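Long-range contact in CRISPR system Cmr subunit Cmr6 (Pyrococcus furiosus, PDB 4W8V), which binds RNA as a subunit that, with Cmr1, caps the type III-B Cmr ribonucleoprotein complex, which targets invading nucleic acids in CRISPR immunity: residues A225-G230 and R241-V246. Residues are numbered along the deposited sequence; the frame is centred on the assembly and turned at random.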
ATOM      1  N   ALA A 225       3.946  -0.992  -5.542  1.00 57.59           N
ATOM      2  CA  ALA A 225       2.585  -0.624  -5.157  1.00 52.11           C
ATOM      3  C   ALA A 225       2.330   0.893  -5.229  1.00 55.58           C
ATOM      4  O   ALA A 225       1.236   1.327  -5.591  1.00 60.91           O
ATOM      5  CB  ALA A 225       2.289  -1.168  -3.749  1.00 45.01           C
ATOM      6  N   LEU A 226       3.342   1.704  -4.931  1.00 59.62           N
ATOM      7  CA  LEU A 226       3.173   3.166  -4.955  1.00 51.94           C
ATOM      8  C   LEU A 226       3.126   3.715  -6.374  1.00 53.65           C
ATOM      9  O   LEU A 226       2.495   4.734  -6.633  1.00 62.38           O
ATOM     10  CB  LEU A 226       4.298   3.862  -4.179  1.00 49.84           C
ATOM     11  CG  LEU A 226       4.445   3.552  -2.680  1.00 61.64           C
ATOM     12  CD1 LEU A 226       5.629   4.350  -2.065  1.00 62.04           C
ATOM     13  CD2 LEU A 226       3.170   3.801  -1.895  1.00 60.76           C
ATOM     14  N   ARG A 227       3.816   3.055  -7.291  1.00 54.03           N
ATOM     15  CA  ARG A 227       3.837   3.487  -8.680  1.00 54.42           C
ATOM     16  C   ARG A 227       2.556   3.071  -9.394  1.00 60.72           C
ATOM     17  O   ARG A 227       1.934   3.879 -10.063  1.00 70.40           O
ATOM     18  CB  ARG A 227       5.050   2.891  -9.387  1.00 70.97           C
ATOM     19  CG  ARG A 227       5.319   3.407 -10.784  1.00 79.35           C
ATOM     20  CD  ARG A 227       6.479   2.630 -11.399  1.00 82.18           C
ATOM     21  NE  ARG A 227       6.128   1.231 -11.609  1.00 87.52           N
ATOM     22  CZ  ARG A 227       6.981   0.214 -11.529  1.00 89.97           C
ATOM     23  NH1 ARG A 227       8.251   0.429 -11.232  1.00 88.96           N
ATOM     24  NH2 ARG A 227       6.559  -1.025 -11.748  1.00 91.18           N
ATOM     25  N   ASP A 228       2.141   1.820  -9.212  1.00 58.89           N
ATOM     26  CA  ASP A 228       1.063   1.267 -10.031  1.00 67.78           C
ATOM     27  C   ASP A 228      -0.328   1.223  -9.373  1.00 62.44           C
ATOM     28  O   ASP A 228      -1.328   1.197 -10.077  1.00 73.14           O
ATOM     29  CB  ASP A 228       1.456  -0.136 -10.517  1.00 74.16           C
ATOM     30  CG  ASP A 228       2.661  -0.109 -11.470  1.00 80.23           C
ATOM     31  OD1 ASP A 228       3.023   0.986 -11.956  1.00 80.07           O
ATOM     32  OD2 ASP A 228       3.240  -1.179 -11.745  1.00 84.42           O
ATOM     33  N   LEU A 229      -0.412   1.244  -8.048  1.00 56.23           N
ATOM     34  CA  LEU A 229      -1.718   1.216  -7.378  1.00 57.80           C
ATOM     35  C   LEU A 229      -2.063   2.552  -6.710  1.00 60.91           C
ATOM     36  O   LEU A 229      -3.168   3.054  -6.844  1.00 54.27           O
ATOM     37  CB  LEU A 229      -1.759   0.090  -6.347  1.00 48.92           C
ATOM     38  CG  LEU A 229      -1.535  -1.296  -6.965  1.00 61.50           C
ATOM     39  CD1 LEU A 229      -1.618  -2.409  -5.931  1.00 66.40           C
ATOM     40  CD2 LEU A 229      -2.544  -1.536  -8.065  1.00 59.09           C
ATOM     41  N   GLY A 230      -1.111   3.130  -5.989  1.00 60.24           N
ATOM     42  CA  GLY A 230      -1.351   4.418  -5.373  1.00 57.62           C
ATOM     43  C   GLY A 230      -1.792   4.342  -3.924  1.00 66.39           C
ATOM     44  O   GLY A 230      -2.320   3.318  -3.469  1.00 61.28           O
ATOM     45  N   ARG A 241      -0.165   8.341  -6.977  1.00 49.91           N
ATOM     46  CA  ARG A 241       0.977   7.566  -7.428  1.00 53.14           C
ATOM     47  C   ARG A 241       2.301   8.246  -7.010  1.00 58.45           C
ATOM     48  O   ARG A 241       2.473   9.441  -7.217  1.00 60.22           O
ATOM     49  CB  ARG A 241       0.965   7.399  -8.952  1.00 55.66           C
ATOM     50  CG  ARG A 241      -0.225   6.680  -9.531  1.00 65.20           C
ATOM     51  CD  ARG A 241      -0.600   5.448  -8.727  1.00 64.48           C
ATOM     52  NE  ARG A 241      -1.521   4.577  -9.454  1.00 65.20           N
ATOM     53  CZ  ARG A 241      -2.842   4.685  -9.419  1.00 70.60           C
ATOM     54  NH1 ARG A 241      -3.586   3.840 -10.108  1.00 71.77           N
ATOM     55  NH2 ARG A 241      -3.422   5.632  -8.698  1.00 70.14           N
ATOM     56  N   LEU A 242       3.235   7.485  -6.445  1.00 63.96           N
ATOM     57  CA  LEU A 242       4.556   8.036  -6.090  1.00 64.66           C
ATOM     58  C   LEU A 242       5.687   7.260  -6.776  1.00 70.70           C
ATOM     59  O   LEU A 242       5.614   6.030  -6.879  1.00 72.24           O
ATOM     60  CB  LEU A 242       4.772   8.033  -4.568  1.00 51.39           C
ATOM     61  CG  LEU A 242       4.025   9.095  -3.760  1.00 60.46           C
ATOM     62  CD1 LEU A 242       2.722   8.563  -3.207  1.00 52.98           C
ATOM     63  CD2 LEU A 242       4.907   9.660  -2.622  1.00 56.02           C
ATOM     64  N   VAL A 243       6.718   7.972  -7.247  1.00 61.50           N
ATOM     65  CA  VAL A 243       7.862   7.320  -7.883  1.00 59.91           C
ATOM     66  C   VAL A 243       9.202   7.791  -7.298  1.00 60.74           C
ATOM     67  O   VAL A 243       9.357   8.955  -6.945  1.00 61.98           O
ATOM     68  CB  VAL A 243       7.861   7.544  -9.423  1.00 71.53           C
ATOM     69  CG1 VAL A 243       6.558   7.037 -10.039  1.00 72.80           C
ATOM     70  CG2 VAL A 243       8.082   9.017  -9.784  1.00 59.51           C
ATOM     71  N   GLU A 244      10.149   6.865  -7.171  1.00 64.56           N
ATOM     72  CA  GLU A 244      11.486   7.165  -6.651  1.00 74.10           C
ATOM     73  C   GLU A 244      12.211   8.184  -7.538  1.00 78.34           C
ATOM     74  O   GLU A 244      12.003   8.202  -8.747  1.00 77.84           O
ATOM     75  CB  GLU A 244      12.314   5.877  -6.544  1.00 78.98           C
ATOM     76  CG  GLU A 244      13.470   5.934  -5.550  1.00 80.81           C
ATOM     77  CD  GLU A 244      14.105   4.568  -5.309  1.00 85.18           C
ATOM     78  OE1 GLU A 244      13.696   3.594  -5.983  1.00 84.29           O
ATOM     79  OE2 GLU A 244      15.008   4.465  -4.447  1.00 89.46           O
ATOM     80  N   TYR A 245      13.038   9.035  -6.930  1.00 76.56           N
ATOM     81  CA  TYR A 245      13.881   9.967  -7.681  1.00 80.47           C
ATOM     82  C   TYR A 245      15.283  10.067  -7.090  1.00 97.06           C
ATOM     83  O   TYR A 245      15.549   9.491  -6.036  1.00 86.36           O
ATOM     84  CB  TYR A 245      13.246  11.360  -7.746  1.00 84.10           C
ATOM     85  CG  TYR A 245      13.289  12.157  -6.455  1.00 84.34           C
ATOM     86  CD1 TYR A 245      12.304  11.998  -5.493  1.00 80.72           C
ATOM     87  CD2 TYR A 245      14.295  13.096  -6.216  1.00 83.57           C
ATOM     88  CE1 TYR A 245      12.323  12.722  -4.319  1.00 83.12           C
ATOM     89  CE2 TYR A 245      14.325  13.828  -5.037  1.00 82.09           C
ATOM     90  CZ  TYR A 245      13.328  13.633  -4.089  1.00 89.71           C
ATOM     91  OH  TYR A 245      13.320  14.344  -2.907  1.00 84.78           O
ATOM     92  N   VAL A 246      16.136  10.838  -7.782  1.00120.86           N
ATOM     93  CA  VAL A 246      17.596  10.960  -7.573  1.00121.37           C
ATOM     94  C   VAL A 246      18.192   9.976  -6.576  1.00114.51           C
ATOM     95  O   VAL A 246      18.555   8.859  -6.941  1.00109.10           O
ATOM     96  CB  VAL A 246      17.997  12.394  -7.121  1.00103.35           C
ATOM     97  CG1 VAL A 246      19.457  12.427  -6.684  1.00104.16           C
ATOM     98  CG2 VAL A 246      17.766  13.402  -8.240  1.00104.77           C
TER
HETATM   99  O   HOH W   1      -0.431   3.991 -12.396  1.00 67.75           O
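R241 lays its side chain across the C-terminal end of helix 212-228, where the last carbonyl oxygens have no following helical turn to donate to them. R241 CB lies 3.8 Å from both L226 O and R227 O. The chain then turns about the CB-CG bond (chi2 -43°), which brings R241 CD to 3.3 Å from R227 O and to 3.6 Å from G230 CA. Having no side chain, G230 lets the arginine pass close over its CA; its positive phi (96°) is readily adopted by glycine. At the tip, the R241 guanidinium presents a face to L229 O, 3.1 Å from R241 CZ and too poorly angled for a hydrogen bond. R227 O lies at the edge instead, and a water links it weakly to R241 NE. R241 NH2 bonds to T235 O in the intervening loop. Alongside, L242 N donates to L226 O (2.9 Å), tying the helix to edge strand 242-244 of the four-stranded antiparallel sheet. L226 and L242, suitably apolar, both pack on F19 of strand 13-21, while V243 CG1 meets the aliphatic R227 CG at 3.9 Å. In this RAMP-superfamily C-terminal portion of Cmr6, the guanidinium's attraction is probably mainly electrostatic, consistent with a cation at the helix dipole's negative end.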